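Local coordinates for protein phospholipase C beta (Meleagris gallopavo, PDB 1JAD) that belongs to the phospholipase C beta family and forms, as its C-terminal region, a long coiled-coil-like bundle of helices that pairs with a second copy, at residues L24-Q37 and E108-K120. Sequence-based numbering, arbitrary orientation.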
ATOM      1  N   LEU A  24      14.925  -5.243   1.640  1.00 45.06           N
ATOM      2  CA  LEU A  24      13.879  -5.557   2.608  1.00 45.70           C
ATOM      3  C   LEU A  24      13.913  -6.978   3.171  1.00 46.35           C
ATOM      4  O   LEU A  24      13.555  -7.196   4.329  1.00 45.26           O
ATOM      5  CB  LEU A  24      12.511  -5.294   1.980  1.00 43.71           C
ATOM      6  CG  LEU A  24      12.300  -3.841   1.560  1.00 43.74           C
ATOM      7  CD1 LEU A  24      10.962  -3.681   0.857  1.00 43.36           C
ATOM      8  CD2 LEU A  24      12.372  -2.956   2.790  1.00 42.75           C
ATOM      9  N   GLN A  25      14.330  -7.940   2.349  1.00 47.98           N
ATOM     10  CA  GLN A  25      14.403  -9.344   2.763  1.00 49.65           C
ATOM     11  C   GLN A  25      15.581  -9.599   3.692  1.00 51.03           C
ATOM     12  O   GLN A  25      15.846 -10.745   4.060  1.00 51.13           O
ATOM     13  CB  GLN A  25      14.551 -10.256   1.541  1.00 48.18           C
ATOM     14  CG  GLN A  25      13.377 -10.256   0.597  1.00 48.02           C
ATOM     15  CD  GLN A  25      13.678 -10.999  -0.687  1.00 47.53           C
ATOM     16  OE1 GLN A  25      12.820 -11.122  -1.560  1.00 47.98           O
ATOM     17  NE2 GLN A  25      14.904 -11.496  -0.812  1.00 46.97           N
ATOM     18  N   GLN A  26      16.292  -8.540   4.060  1.00 52.75           N
ATOM     19  CA  GLN A  26      17.446  -8.681   4.932  1.00 55.44           C
ATOM     20  C   GLN A  26      17.279  -7.961   6.265  1.00 56.90           C
ATOM     21  O   GLN A  26      18.066  -8.167   7.182  1.00 57.81           O
ATOM     22  CB  GLN A  26      18.696  -8.172   4.218  1.00 55.75           C
ATOM     23  CG  GLN A  26      18.920  -8.804   2.856  1.00 58.50           C
ATOM     24  CD  GLN A  26      18.876 -10.322   2.905  1.00 61.40           C
ATOM     25  OE1 GLN A  26      19.630 -10.955   3.645  1.00 62.55           O
ATOM     26  NE2 GLN A  26      17.990 -10.915   2.110  1.00 62.84           N
HETATM   27  N   MSE A  27      16.259  -7.118   6.378  1.00 58.54           N
HETATM   28  CA  MSE A  27      16.022  -6.393   7.621  1.00 61.05           C
HETATM   29  C   MSE A  27      15.788  -7.381   8.773  1.00 61.93           C
HETATM   30  O   MSE A  27      15.309  -8.495   8.555  1.00 61.27           O
HETATM   31  CB  MSE A  27      14.819  -5.450   7.465  1.00 61.10           C
HETATM   32  CG  MSE A  27      14.994  -4.414   6.351  1.00 63.12           C
HETATM   33 SE   MSE A  27      13.659  -3.174   6.214  1.00 62.98          SE
HETATM   34  CE  MSE A  27      13.813  -2.315   7.798  1.00 64.78           C
ATOM     35  N   LYS A  28      16.142  -6.970   9.992  1.00 62.63           N
ATOM     36  CA  LYS A  28      15.982  -7.810  11.185  1.00 62.24           C
ATOM     37  C   LYS A  28      14.606  -8.458  11.298  1.00 60.15           C
ATOM     38  O   LYS A  28      14.472  -9.675  11.163  1.00 60.32           O
ATOM     39  CB  LYS A  28      16.249  -7.000  12.462  1.00 64.70           C
ATOM     40  CG  LYS A  28      17.705  -6.617  12.691  1.00 67.46           C
ATOM     41  CD  LYS A  28      17.907  -5.756  13.953  1.00 70.16           C
ATOM     42  CE  LYS A  28      17.507  -6.460  15.259  1.00 71.29           C
ATOM     43  NZ  LYS A  28      16.042  -6.715  15.387  1.00 71.79           N
ATOM     44  N   LEU A  29      13.589  -7.640  11.558  1.00 57.49           N
ATOM     45  CA  LEU A  29      12.225  -8.136  11.702  1.00 55.73           C
ATOM     46  C   LEU A  29      11.812  -9.165  10.647  1.00 53.39           C
ATOM     47  O   LEU A  29      11.186 -10.179  10.976  1.00 52.80           O
ATOM     48  CB  LEU A  29      11.230  -6.970  11.694  1.00 56.66           C
ATOM     49  CG  LEU A  29      11.273  -5.995  12.872  1.00 57.56           C
ATOM     50  CD1 LEU A  29      12.626  -5.304  12.927  1.00 59.12           C
ATOM     51  CD2 LEU A  29      10.156  -4.971  12.720  1.00 57.66           C
ATOM     52  N   PHE A  30      12.158  -8.923   9.383  1.00 50.24           N
ATOM     53  CA  PHE A  30      11.779  -9.869   8.343  1.00 47.39           C
ATOM     54  C   PHE A  30      12.484 -11.199   8.550  1.00 47.42           C
ATOM     55  O   PHE A  30      11.851 -12.257   8.497  1.00 48.27           O
ATOM     56  CB  PHE A  30      12.117  -9.352   6.948  1.00 43.73           C
ATOM     57  CG  PHE A  30      11.598 -10.234   5.846  1.00 39.58           C
ATOM     58  CD1 PHE A  30      10.235 -10.311   5.588  1.00 37.47           C
ATOM     59  CD2 PHE A  30      12.467 -11.030   5.101  1.00 39.78           C
ATOM     60  CE1 PHE A  30       9.740 -11.170   4.607  1.00 35.15           C
ATOM     61  CE2 PHE A  30      11.983 -11.896   4.114  1.00 37.40           C
ATOM     62  CZ  PHE A  30      10.616 -11.964   3.867  1.00 35.99           C
ATOM     63  N   LEU A  31      13.790 -11.158   8.781  1.00 46.29           N
ATOM     64  CA  LEU A  31      14.508 -12.402   8.988  1.00 46.54           C
ATOM     65  C   LEU A  31      14.061 -13.150  10.242  1.00 47.28           C
ATOM     66  O   LEU A  31      14.067 -14.382  10.251  1.00 46.72           O
ATOM     67  CB  LEU A  31      16.026 -12.177   9.007  1.00 45.45           C
ATOM     68  CG  LEU A  31      16.688 -11.953   7.637  1.00 45.83           C
ATOM     69  CD1 LEU A  31      18.210 -11.869   7.791  1.00 44.33           C
ATOM     70  CD2 LEU A  31      16.338 -13.101   6.701  1.00 44.35           C
ATOM     71  N   LYS A  32      13.656 -12.437  11.293  1.00 47.57           N
ATOM     72  CA  LYS A  32      13.223 -13.149  12.491  1.00 49.07           C
ATOM     73  C   LYS A  32      11.952 -13.918  12.160  1.00 49.52           C
ATOM     74  O   LYS A  32      11.789 -15.067  12.576  1.00 50.31           O
ATOM     75  CB  LYS A  32      12.958 -12.206  13.673  1.00 50.30           C
ATOM     76  CG  LYS A  32      11.682 -11.387  13.581  1.00 52.37           C
ATOM     77  CD  LYS A  32      11.378 -10.710  14.910  1.00 54.77           C
ATOM     78  CE  LYS A  32      12.545  -9.844  15.387  1.00 57.18           C
ATOM     79  NZ  LYS A  32      12.278  -9.167  16.693  1.00 56.93           N
ATOM     80  N   LEU A  33      11.054 -13.286  11.407  1.00 49.53           N
ATOM     81  CA  LEU A  33       9.812 -13.944  11.017  1.00 48.82           C
ATOM     82  C   LEU A  33      10.131 -15.224  10.263  1.00 48.59           C
ATOM     83  O   LEU A  33       9.544 -16.270  10.536  1.00 48.29           O
ATOM     84  CB  LEU A  33       8.962 -13.041  10.125  1.00 48.91           C
ATOM     85  CG  LEU A  33       7.736 -13.728   9.509  1.00 47.54           C
ATOM     86  CD1 LEU A  33       6.781 -14.194  10.603  1.00 45.01           C
ATOM     87  CD2 LEU A  33       7.044 -12.762   8.561  1.00 48.26           C
ATOM     88  N   LEU A  34      11.056 -15.142   9.310  1.00 48.67           N
ATOM     89  CA  LEU A  34      11.426 -16.324   8.548  1.00 50.39           C
ATOM     90  C   LEU A  34      11.882 -17.411   9.508  1.00 50.93           C
ATOM     91  O   LEU A  34      11.578 -18.586   9.312  1.00 50.36           O
ATOM     92  CB  LEU A  34      12.540 -16.015   7.537  1.00 50.84           C
ATOM     93  CG  LEU A  34      12.188 -15.132   6.331  1.00 52.53           C
ATOM     94  CD1 LEU A  34      13.388 -15.034   5.389  1.00 51.92           C
ATOM     95  CD2 LEU A  34      10.999 -15.735   5.592  1.00 52.49           C
ATOM     96  N   LYS A  35      12.606 -17.014  10.550  1.00 52.30           N
ATOM     97  CA  LYS A  35      13.079 -17.971  11.536  1.00 53.21           C
ATOM     98  C   LYS A  35      11.916 -18.551  12.317  1.00 52.96           C
ATOM     99  O   LYS A  35      11.884 -19.753  12.582  1.00 53.26           O
ATOM    100  CB  LYS A  35      14.075 -17.331  12.503  1.00 55.04           C
ATOM    101  CG  LYS A  35      15.437 -17.044  11.899  1.00 58.55           C
ATOM    102  CD  LYS A  35      16.445 -16.675  12.978  1.00 61.78           C
ATOM    103  CE  LYS A  35      17.825 -16.426  12.388  1.00 63.48           C
ATOM    104  NZ  LYS A  35      17.820 -15.293  11.416  1.00 65.23           N
ATOM    105  N   LYS A  36      10.960 -17.708  12.690  1.00 52.11           N
ATOM    106  CA  LYS A  36       9.812 -18.199  13.433  1.00 52.59           C
ATOM    107  C   LYS A  36       9.020 -19.176  12.586  1.00 53.35           C
ATOM    108  O   LYS A  36       8.709 -20.283  13.021  1.00 54.31           O
ATOM    109  CB  LYS A  36       8.896 -17.057  13.863  1.00 52.39           C
ATOM    110  CG  LYS A  36       7.657 -17.560  14.582  1.00 53.18           C
ATOM    111  CD  LYS A  36       6.829 -16.445  15.196  1.00 52.31           C
ATOM    112  CE  LYS A  36       5.664 -17.044  15.970  1.00 53.64           C
ATOM    113  NZ  LYS A  36       4.796 -16.021  16.610  1.00 53.77           N
ATOM    114  N   GLN A  37       8.699 -18.762  11.367  1.00 53.65           N
ATOM    115  CA  GLN A  37       7.936 -19.604  10.462  1.00 52.83           C
ATOM    116  C   GLN A  37       8.609 -20.953  10.266  1.00 53.13           C
ATOM    117  O   GLN A  37       7.927 -21.961  10.090  1.00 54.22           O
ATOM    118  CB  GLN A  37       7.756 -18.916   9.103  1.00 52.06           C
ATOM    119  CG  GLN A  37       7.067 -17.558   9.181  1.00 51.96           C
ATOM    120  CD  GLN A  37       6.770 -16.965   7.813  1.00 50.78           C
ATOM    121  OE1 GLN A  37       7.640 -16.914   6.942  1.00 50.05           O
ATOM    122  NE2 GLN A  37       5.544 -16.493   7.627  1.00 48.11           N
ATOM    123  N   GLU A 108       2.125 -14.054   5.429  1.00 32.67           N
ATOM    124  CA  GLU A 108       2.746 -13.362   6.555  1.00 31.63           C
ATOM    125  C   GLU A 108       3.937 -12.531   6.120  1.00 31.16           C
ATOM    126  O   GLU A 108       4.172 -11.456   6.657  1.00 30.29           O
ATOM    127  CB  GLU A 108       3.200 -14.367   7.624  1.00 34.91           C
ATOM    128  CG  GLU A 108       2.076 -15.211   8.234  1.00 37.36           C
ATOM    129  CD  GLU A 108       2.589 -16.264   9.211  1.00 38.52           C
ATOM    130  OE1 GLU A 108       3.410 -17.115   8.798  1.00 37.10           O
ATOM    131  OE2 GLU A 108       2.171 -16.243  10.386  1.00 38.27           O
ATOM    132  N   GLN A 109       4.699 -13.035   5.155  1.00 30.84           N
ATOM    133  CA  GLN A 109       5.868 -12.315   4.671  1.00 30.11           C
ATOM    134  C   GLN A 109       5.406 -11.060   3.933  1.00 31.27           C
ATOM    135  O   GLN A 109       5.942  -9.969   4.145  1.00 28.26           O
ATOM    136  CB  GLN A 109       6.700 -13.218   3.753  1.00 29.90           C
ATOM    137  CG  GLN A 109       7.103 -14.529   4.418  1.00 31.55           C
ATOM    138  CD  GLN A 109       8.012 -15.397   3.561  1.00 33.65           C
ATOM    139  OE1 GLN A 109       8.281 -16.554   3.899  1.00 31.52           O
ATOM    140  NE2 GLN A 109       8.499 -14.842   2.454  1.00 35.66           N
ATOM    141  N   THR A 110       4.396 -11.209   3.080  1.00 31.16           N
ATOM    142  CA  THR A 110       3.877 -10.065   2.347  1.00 31.95           C
ATOM    143  C   THR A 110       3.448  -8.983   3.320  1.00 33.95           C
ATOM    144  O   THR A 110       3.847  -7.823   3.186  1.00 36.75           O
ATOM    145  CB  THR A 110       2.681 -10.460   1.449  1.00 30.28           C
ATOM    146  OG1 THR A 110       3.154 -11.283   0.377  1.00 29.10           O
ATOM    147  CG2 THR A 110       1.994  -9.225   0.871  1.00 25.86           C
ATOM    148  N   ALA A 111       2.645  -9.361   4.308  1.00 34.14           N
ATOM    149  CA  ALA A 111       2.171  -8.410   5.301  1.00 33.74           C
ATOM    150  C   ALA A 111       3.341  -7.691   5.945  1.00 34.01           C
ATOM    151  O   ALA A 111       3.349  -6.459   6.057  1.00 33.31           O
ATOM    152  CB  ALA A 111       1.365  -9.127   6.363  1.00 33.15           C
ATOM    153  N   LYS A 112       4.338  -8.463   6.359  1.00 34.13           N
ATOM    154  CA  LYS A 112       5.509  -7.893   7.007  1.00 34.66           C
ATOM    155  C   LYS A 112       6.261  -6.959   6.065  1.00 34.64           C
ATOM    156  O   LYS A 112       6.367  -5.766   6.328  1.00 32.41           O
ATOM    157  CB  LYS A 112       6.451  -8.998   7.494  1.00 35.04           C
ATOM    158  CG  LYS A 112       7.384  -8.541   8.606  1.00 38.39           C
ATOM    159  CD  LYS A 112       6.542  -8.003   9.766  1.00 42.93           C
ATOM    160  CE  LYS A 112       7.368  -7.597  10.983  1.00 46.11           C
ATOM    161  NZ  LYS A 112       6.471  -7.088  12.068  1.00 43.86           N
ATOM    162  N   ILE A 113       6.784  -7.497   4.970  1.00 35.31           N
ATOM    163  CA  ILE A 113       7.518  -6.663   4.034  1.00 36.79           C
ATOM    164  C   ILE A 113       6.704  -5.478   3.549  1.00 36.99           C
ATOM    165  O   ILE A 113       7.248  -4.389   3.379  1.00 36.30           O
ATOM    166  CB  ILE A 113       8.051  -7.467   2.829  1.00 37.26           C
ATOM    167  CG1 ILE A 113       9.329  -8.195   3.239  1.00 38.65           C
ATOM    168  CG2 ILE A 113       8.347  -6.543   1.659  1.00 40.88           C
ATOM    169  CD1 ILE A 113      10.085  -8.813   2.090  1.00 38.31           C
ATOM    170  N   THR A 114       5.408  -5.669   3.327  1.00 36.96           N
ATOM    171  CA  THR A 114       4.592  -4.546   2.891  1.00 37.77           C
ATOM    172  C   THR A 114       4.632  -3.477   3.972  1.00 40.08           C
ATOM    173  O   THR A 114       4.541  -2.283   3.687  1.00 41.20           O
ATOM    174  CB  THR A 114       3.158  -4.975   2.622  1.00 36.20           C
ATOM    175  OG1 THR A 114       3.123  -5.753   1.420  1.00 37.09           O
ATOM    176  CG2 THR A 114       2.258  -3.765   2.467  1.00 37.20           C
ATOM    177  N   GLU A 115       4.786  -3.918   5.215  1.00 42.78           N
ATOM    178  CA  GLU A 115       4.881  -3.013   6.350  1.00 45.24           C
ATOM    179  C   GLU A 115       6.142  -2.170   6.205  1.00 45.15           C
ATOM    180  O   GLU A 115       6.074  -0.957   6.008  1.00 44.98           O
ATOM    181  CB  GLU A 115       4.942  -3.811   7.660  1.00 48.36           C
ATOM    182  CG  GLU A 115       5.481  -3.020   8.857  1.00 54.46           C
ATOM    183  CD  GLU A 115       5.602  -3.849  10.131  1.00 57.25           C
ATOM    184  OE1 GLU A 115       6.258  -3.373  11.083  1.00 58.10           O
ATOM    185  OE2 GLU A 115       5.038  -4.968  10.189  1.00 59.60           O
ATOM    186  N   LEU A 116       7.293  -2.829   6.301  1.00 45.88           N
ATOM    187  CA  LEU A 116       8.594  -2.165   6.194  1.00 46.40           C
ATOM    188  C   LEU A 116       8.632  -1.205   4.999  1.00 47.00           C
ATOM    189  O   LEU A 116       8.951  -0.021   5.149  1.00 47.01           O
ATOM    190  CB  LEU A 116       9.698  -3.220   6.061  1.00 44.76           C
ATOM    191  CG  LEU A 116       9.709  -4.323   7.131  1.00 43.37           C
ATOM    192  CD1 LEU A 116      10.751  -5.384   6.775  1.00 40.81           C
ATOM    193  CD2 LEU A 116       9.979  -3.721   8.499  1.00 42.03           C
ATOM    194  N   ALA A 117       8.302  -1.721   3.817  1.00 47.29           N
ATOM    195  CA  ALA A 117       8.280  -0.918   2.600  1.00 48.13           C
ATOM    196  C   ALA A 117       7.427   0.326   2.823  1.00 48.64           C
ATOM    197  O   ALA A 117       7.890   1.454   2.645  1.00 48.54           O
ATOM    198  CB  ALA A 117       7.715  -1.733   1.446  1.00 48.35           C
ATOM    199  N   ARG A 118       6.176   0.104   3.209  1.00 49.43           N
ATOM    200  CA  ARG A 118       5.243   1.193   3.477  1.00 50.78           C
ATOM    201  C   ARG A 118       5.866   2.325   4.285  1.00 49.18           C
ATOM    202  O   ARG A 118       5.701   3.495   3.948  1.00 48.41           O
ATOM    203  CB  ARG A 118       4.023   0.669   4.239  1.00 53.71           C
ATOM    204  CG  ARG A 118       2.746   0.522   3.419  1.00 57.54           C
ATOM    205  CD  ARG A 118       2.209   1.869   2.947  1.00 60.28           C
ATOM    206  NE  ARG A 118       0.854   1.762   2.407  1.00 64.20           N
ATOM    207  CZ  ARG A 118       0.497   0.953   1.410  1.00 66.48           C
ATOM    208  NH1 ARG A 118       1.395   0.162   0.827  1.00 65.56           N
ATOM    209  NH2 ARG A 118      -0.766   0.936   0.992  1.00 67.96           N
ATOM    210  N   GLU A 119       6.579   1.978   5.350  1.00 47.54           N
ATOM    211  CA  GLU A 119       7.181   2.995   6.204  1.00 47.32           C
ATOM    212  C   GLU A 119       8.241   3.825   5.491  1.00 45.28           C
ATOM    213  O   GLU A 119       8.263   5.053   5.598  1.00 44.46           O
ATOM    214  CB  GLU A 119       7.779   2.347   7.452  1.00 49.01           C
ATOM    215  CG  GLU A 119       8.399   3.338   8.413  1.00 52.57           C
ATOM    216  CD  GLU A 119       8.944   2.668   9.652  1.00 55.84           C
ATOM    217  OE1 GLU A 119       9.745   1.718   9.504  1.00 57.86           O
ATOM    218  OE2 GLU A 119       8.580   3.094  10.769  1.00 57.67           O
ATOM    219  N   LYS A 120       9.122   3.151   4.765  1.00 43.39           N
ATOM    220  CA  LYS A 120      10.173   3.841   4.042  1.00 40.47           C
ATOM    221  C   LYS A 120       9.583   4.696   2.929  1.00 37.49           C
ATOM    222  O   LYS A 120       9.937   5.862   2.777  1.00 36.27           O
ATOM    223  CB  LYS A 120      11.168   2.821   3.485  1.00 41.67           C
ATOM    224  CG  LYS A 120      11.872   2.046   4.595  1.00 44.34           C
ATOM    225  CD  LYS A 120      12.968   1.136   4.080  1.00 45.41           C
ATOM    226  CE  LYS A 120      13.740   0.546   5.250  1.00 47.54           C
ATOM    227  NZ  LYS A 120      14.279   1.617   6.150  1.00 47.18           N
TER
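Gln37 NE2 donates a hydrogen bond to Glu108 OE1, 2.5 Å away, a short bond and a bent one, its N-H...O angle being 146°. The carboxylate oxygen is met from above its plane, not within it. The same two atoms are tied to His105, just under a turn earlier on helix 75-155: His105 O also takes a bond from the Gln37 amide, and His105 ND1 pairs with Glu108 OE1. Each of the two atoms thus has two partners, which probably limits how far either side chain can turn. Beside this polar end, the Leu34 side chain crosses that of Gln109 at about a right angle.

Farther into the interface the contact turns apolar. Phe30 swings its ring toward helix 75-155, with CG anti to the backbone N (chi1 -173°), and Ile113 lies over one face: CD1 sits 3.7 Å from the ring centroid, a CH-pi contact displaced toward the rim. CB of Gln109 and CB of Lys112 border the edge of the ring. Leu33 drops CD2 against Lys112 CB at 4.0 Å, while the bent Lys112 chain carries its CE past Leu29 CB and its NZ to a salt bridge with Glu115 OE2 one turn on.

At the other end Leu24 is a knob in the hole formed by Ile113, Leu116, Ala117 and Lys120, its CD1 3.8 Å from Ala117 CB. Met27, a selenomethionine at the N-cap of helix 28-64, reaches tip to tip with Leu116, SE to CD1 3.7 Å, and meets Lys120 CE as well. Helix 161-245 touches Leu24, Gln109 and Ile113 too. The helices of residues 28-37 and 108-120 run antiparallel, axes 10.0 Å apart at 173°, the packing of a long antiparallel coiled-coil-like helical bundle.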